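(S)-imine reductase (Streptomyces sp. GF3546, PDB 4OQY) probably catalyses the NADPH-dependent, S-selective reduction of imines, binding its cofactor in a Rossmann-type domain. Local coordinates at residues D140-D143 with A144-T148; L49-T52 with V53-L57; P123-I126 with G127-E130. One frame throughout, in Å; residues are numbered along the deposited sequence.

Contact 1. Residues D140-D143 with A144-T148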
# COMPACT_ATOMS: atom_id res chain seq x y z
N ASP B 140 -29.51 19.82 -4.41
CA ASP B 140 -30.07 20.71 -5.43
C ASP B 140 -28.99 21.62 -6.01
O ASP B 140 -28.92 21.84 -7.22
CB ASP B 140 -31.28 21.51 -4.90
CG ASP B 140 -30.93 22.41 -3.73
OD1 ASP B 140 -29.94 22.14 -3.00
OD2 ASP B 140 -31.67 23.40 -3.54
N VAL B 141 -28.10 22.09 -5.14
CA VAL B 141 -26.97 22.90 -5.56
C VAL B 141 -26.01 22.07 -6.43
O VAL B 141 -25.54 22.55 -7.45
CB VAL B 141 -26.20 23.47 -4.34
CG1 VAL B 141 -24.98 24.26 -4.78
CG2 VAL B 141 -27.12 24.32 -3.46
N PHE B 142 -25.72 20.84 -6.02
CA PHE B 142 -24.86 19.98 -6.81
C PHE B 142 -25.44 19.78 -8.20
O PHE B 142 -24.73 19.95 -9.18
CB PHE B 142 -24.62 18.62 -6.15
CG PHE B 142 -23.86 17.66 -7.01
CD1 PHE B 142 -22.47 17.73 -7.09
CD2 PHE B 142 -24.52 16.71 -7.79
CE1 PHE B 142 -21.75 16.86 -7.89
CE2 PHE B 142 -23.81 15.83 -8.60
CZ PHE B 142 -22.42 15.91 -8.65
N ASP B 143 -26.72 19.44 -8.30
CA ASP B 143 -27.32 19.16 -9.63
C ASP B 143 -27.30 20.37 -10.54
O ASP B 143 -27.07 20.25 -11.74
CB ASP B 143 -28.76 18.66 -9.50
CG ASP B 143 -28.86 17.35 -8.78
OD1 ASP B 143 -27.89 16.56 -8.78
OD2 ASP B 143 -29.91 17.10 -8.18
N ALA B 144 -27.52 21.55 -9.97
CA ALA B 144 -27.47 22.81 -10.71
C ALA B 144 -26.10 23.10 -11.36
O ALA B 144 -26.05 23.71 -12.42
CB ALA B 144 -27.90 23.97 -9.81
N HIS B 145 -25.00 22.66 -10.75
CA HIS B 145 -23.67 22.96 -11.29
C HIS B 145 -22.87 21.76 -11.76
O HIS B 145 -21.73 21.90 -12.23
CB HIS B 145 -22.88 23.75 -10.25
CG HIS B 145 -23.54 25.03 -9.88
ND1 HIS B 145 -23.43 26.16 -10.64
CD2 HIS B 145 -24.41 25.32 -8.88
CE1 HIS B 145 -24.16 27.13 -10.10
NE2 HIS B 145 -24.75 26.64 -9.03
N GLU B 146 -23.49 20.58 -11.66
CA GLU B 146 -22.84 19.31 -12.00
C GLU B 146 -22.28 19.33 -13.42
O GLU B 146 -21.18 18.85 -13.64
CB GLU B 146 -23.83 18.15 -11.85
CG GLU B 146 -23.22 16.77 -12.06
CD GLU B 146 -24.24 15.64 -12.13
OE1 GLU B 146 -25.45 15.86 -11.85
OE2 GLU B 146 -23.85 14.50 -12.50
N ASP B 147 -23.03 19.90 -14.35
CA ASP B 147 -22.60 19.94 -15.75
C ASP B 147 -21.34 20.79 -15.92
O ASP B 147 -20.51 20.49 -16.76
CB ASP B 147 -23.72 20.47 -16.66
CG ASP B 147 -24.74 19.39 -17.03
OD1 ASP B 147 -24.66 18.25 -16.51
OD2 ASP B 147 -25.61 19.67 -17.89
N THR B 148 -21.17 21.83 -15.10
CA THR B 148 -19.93 22.59 -15.13
C THR B 148 -18.78 21.85 -14.41
O THR B 148 -17.66 21.76 -14.91
CB THR B 148 -20.15 23.97 -14.52
OG1 THR B 148 -21.18 24.65 -15.24
CG2 THR B 148 -18.88 24.78 -14.56
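From D140-D143 into A144-T148 the backbone is a helix that is regular at A144, whose N bonds to D140 O at 3.1 Å and 157°, and distorted from H145 on, where N bonds to F142 O, three residues back, at 3.1 Å and the i to i+4 bonds lapse at D147 and T148, though T148 N still makes a weak bond to H145 O. This is helix 139-149, the crossover helix of the beta-alpha-beta unit formed with strands 132-136 and 154-157, in the Rossmann-type domain.

Among the side chains, F142 and E146 carry the contact. F142 holds CG anti to its backbone N (chi1 174°), which carries the ring along the helix to the next turn. There E146 CB stands over one face, 4.3 Å from the ring centroid, as a CH-pi contact offset toward the rim. E146 also sets CG anti to its own N and stays extended beyond it, which lays the chain along the ring: E146 CG lies over the CE2-CZ edge, 3.6 Å from F142 CZ, and the carboxylate carbon E146 CD follows at 3.6 Å from F142 CE2, its plane 27° from that of the ring. The ring also meets that of Y157. E146 OE1 comes within 4.0 Å of D143 OD1, the two acids side by side and pointing the same way; the salt bridge from K139 NZ to D143 OD2 probably eases this closeness of like charges. On the buried side V141 and H145 both touch V88 of strand 88-91, and V141 O lies near the plane of the imidazole, at its edge, 3.3 Å from H145 CD2.

Contact 2. Residues L49-T52 with V53-L57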
# COMPACT_ATOMS: atom_id res chain seq x y z
N LEU B 49 -8.28 38.00 -15.76
CA LEU B 49 -7.72 38.19 -14.43
C LEU B 49 -8.46 39.29 -13.71
O LEU B 49 -8.45 40.43 -14.13
CB LEU B 49 -6.24 38.53 -14.51
CG LEU B 49 -5.56 38.83 -13.18
CD1 LEU B 49 -5.61 37.64 -12.22
CD2 LEU B 49 -4.13 39.27 -13.43
N ALA B 50 -9.13 38.94 -12.62
CA ALA B 50 -9.82 39.93 -11.81
C ALA B 50 -8.78 40.77 -11.06
O ALA B 50 -7.81 40.22 -10.56
CB ALA B 50 -10.75 39.24 -10.83
N PRO B 51 -8.98 42.09 -10.94
CA PRO B 51 -8.03 42.90 -10.19
C PRO B 51 -8.09 42.71 -8.65
O PRO B 51 -7.13 43.05 -7.97
CB PRO B 51 -8.40 44.34 -10.59
CG PRO B 51 -9.82 44.26 -11.02
CD PRO B 51 -9.96 42.91 -11.67
N THR B 52 -9.19 42.17 -8.15
CA THR B 52 -9.37 41.92 -6.70
C THR B 52 -10.20 40.67 -6.51
O THR B 52 -10.94 40.26 -7.42
CB THR B 52 -10.13 43.06 -5.96
OG1 THR B 52 -11.44 43.21 -6.50
CG2 THR B 52 -9.42 44.41 -6.02
N VAL B 53 -10.20 40.15 -5.29
CA VAL B 53 -10.99 38.99 -4.94
C VAL B 53 -12.46 39.30 -5.09
O VAL B 53 -13.22 38.48 -5.62
CB VAL B 53 -10.73 38.52 -3.49
CG1 VAL B 53 -11.68 37.39 -3.13
CG2 VAL B 53 -9.30 38.04 -3.36
N GLU B 54 -12.87 40.49 -4.65
CA GLU B 54 -14.26 40.93 -4.81
C GLU B 54 -14.74 40.79 -6.26
O GLU B 54 -15.85 40.31 -6.52
CB GLU B 54 -14.40 42.40 -4.39
CG GLU B 54 -14.31 42.66 -2.90
CD GLU B 54 -12.90 42.96 -2.40
OE1 GLU B 54 -11.91 42.66 -3.10
OE2 GLU B 54 -12.79 43.51 -1.27
N ASP B 55 -13.93 41.28 -7.18
CA ASP B 55 -14.29 41.25 -8.62
C ASP B 55 -14.38 39.83 -9.16
O ASP B 55 -15.25 39.52 -10.00
CB ASP B 55 -13.30 42.10 -9.43
CG ASP B 55 -13.42 43.58 -9.13
OD1 ASP B 55 -14.55 44.08 -9.09
OD2 ASP B 55 -12.39 44.27 -8.87
N ALA B 56 -13.50 38.95 -8.67
CA ALA B 56 -13.57 37.52 -8.99
C ALA B 56 -14.89 36.91 -8.53
O ALA B 56 -15.53 36.13 -9.24
CB ALA B 56 -12.38 36.78 -8.37
N LEU B 57 -15.29 37.27 -7.31
CA LEU B 57 -16.49 36.73 -6.73
C LEU B 57 -17.71 37.26 -7.40
O LEU B 57 -18.64 36.50 -7.66
CB LEU B 57 -16.59 37.06 -5.24
CG LEU B 57 -15.56 36.37 -4.37
CD1 LEU B 57 -15.71 36.86 -2.94
CD2 LEU B 57 -15.72 34.86 -4.42
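T52 sets OG1 between its backbone N and carbonyl carbon (chi1 61°), while D55 swings CG to the position beside its own N (chi1 -68°), and these two rotations bring the hydroxyl and the carboxylate together at the N-terminal end of the helix. The hydroxyl does double duty. It donates to D55 OD2 at 2.8 Å, meeting that oxygen from above the carboxylate plane, and it accepts from D55 N at 3.2 Å in a bond of 160°. The second of these bonds makes T52 the N-cap of helix 53-58, the short helix that follows strand 48-49 at the edge of the Rossmann-type sheet. The backbone confirms the helix start, since A56 N bonds to T52 O at 3.1 Å with the donor in the carbonyl plane. With an alanine here in place of T52, D55 N would probably lose its capping acceptor and D55 OD2 its hydroxyl donor, leaving the carboxylate freer to turn. P51 CG packs beside that carboxylate, 3.4 Å from D55 OD2, the two side chains crossing at about a right angle. E54, bent at chi2, folds back until OE1 stands 3.4 Å from T52 CB. On the buried flank the contact is apolar, with A50 CB against A56 CB at 3.8 Å. Both methyls rest on strand 29-32, A50 on T30 and A56 on W32. V53 also packs on W32, and its side chain comes to about 6 Å from that of R34, an NADPH-binding residue.

Contact 3. Residues P123-I126 with G127-E130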
# COMPACT_ATOMS: atom_id res chain seq x y z
N PRO B 123 -2.73 17.22 -10.92
CA PRO B 123 -3.12 18.16 -11.96
C PRO B 123 -3.06 17.67 -13.41
O PRO B 123 -3.97 18.00 -14.16
CB PRO B 123 -2.15 19.32 -11.76
CG PRO B 123 -1.88 19.29 -10.31
CD PRO B 123 -1.80 17.84 -9.95
N PRO B 124 -2.04 16.87 -13.80
CA PRO B 124 -2.06 16.47 -15.22
C PRO B 124 -3.23 15.57 -15.63
O PRO B 124 -3.42 15.37 -16.82
CB PRO B 124 -0.72 15.75 -15.43
CG PRO B 124 -0.11 15.56 -14.10
CD PRO B 124 -0.78 16.50 -13.14
N LEU B 125 -4.00 15.05 -14.67
CA LEU B 125 -5.15 14.19 -15.00
C LEU B 125 -6.48 14.92 -15.00
O LEU B 125 -7.51 14.33 -15.40
CB LEU B 125 -5.21 12.95 -14.10
CG LEU B 125 -4.04 11.96 -14.25
CD1 LEU B 125 -4.39 10.68 -13.51
CD2 LEU B 125 -3.72 11.64 -15.70
N ILE B 126 -6.47 16.19 -14.64
CA ILE B 126 -7.67 17.02 -14.76
C ILE B 126 -8.05 17.04 -16.23
O ILE B 126 -7.20 17.17 -17.09
CB ILE B 126 -7.40 18.44 -14.25
CG1 ILE B 126 -7.15 18.43 -12.74
CG2 ILE B 126 -8.57 19.37 -14.57
CD1 ILE B 126 -8.33 17.96 -11.91
N GLY B 127 -9.34 16.89 -16.52
CA GLY B 127 -9.80 16.89 -17.91
C GLY B 127 -9.65 15.56 -18.63
O GLY B 127 -9.97 15.47 -19.81
N LYS B 128 -9.14 14.54 -17.95
CA LYS B 128 -9.04 13.22 -18.54
C LYS B 128 -10.20 12.34 -18.08
O LYS B 128 -10.70 12.49 -16.95
CB LYS B 128 -7.69 12.55 -18.26
CG LYS B 128 -6.48 13.37 -18.68
CD LYS B 128 -6.62 13.94 -20.08
CE LYS B 128 -5.28 14.38 -20.66
NZ LYS B 128 -4.60 15.39 -19.80
N PRO B 129 -10.62 11.40 -18.96
CA PRO B 129 -11.84 10.61 -18.78
C PRO B 129 -11.91 9.79 -17.51
O PRO B 129 -12.98 9.68 -16.91
CB PRO B 129 -11.83 9.67 -19.99
CG PRO B 129 -11.01 10.37 -21.02
CD PRO B 129 -9.93 11.05 -20.22
N GLU B 130 -10.79 9.21 -17.08
CA GLU B 130 -10.81 8.33 -15.92
C GLU B 130 -10.67 9.10 -14.58
O GLU B 130 -10.66 8.50 -13.51
CB GLU B 130 -9.81 7.19 -16.12
CG GLU B 130 -10.30 6.11 -17.12
CD GLU B 130 -9.23 5.49 -18.04
OE1 GLU B 130 -8.32 4.82 -17.52
OE2 GLU B 130 -9.33 5.62 -19.30
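The flat groups of L125-K128 are peptides, and the L125 carbonyl is met over a face: K128 N stands 45° out of its plane and bonds to L125 O at 3.0 Å. K128 CB approaches the same oxygen at 3.4 Å, and S131 OG adds a further hydrogen bond to it. At the preceding peptide, P124 O takes a weak hydrogen bond from K128 NZ at 3.2 Å. The lysine can reach back because its chain is bent at chi2 (-47°) and again at chi4, curling the ammonium back to the residue before the turn. On the inner side of the loop, the I126 side chain touches M14 and T21 of helix 13-24. G127 leaves little choice of residue: a CB on its backbone would sit 2.6 Å from I126 O, a clash. With the positive phi of G127, L125 to K128 form a type II beta turn with glycine in its third position, in the loop joining the antiparallel strands 113-119 and 132-136, beside the NADPH-binding residue M14.

Overall arrangement
All three contacts fall within the NADP-binding, Rossmann-type domain, in separate parts of it. Contact 1, on a crossover helix, is the nearer neighbour of both others: its centre is 23 Å from that of contact 2, with nearest atoms about 11 Å apart, and 20 Å from that of contact 3, with nearest atoms about 9 Å apart. Contacts 2 and 3 are 27 Å apart between centres and about 19 Å between nearest atoms. These two lie near different NADPH-binding residues, V53 near R34 and I126 about 4 Å from M14 between side chains, consistent with separate parts of the cofactor site, although no NADPH is bound to this chain. Contact 1 lies away from those residues.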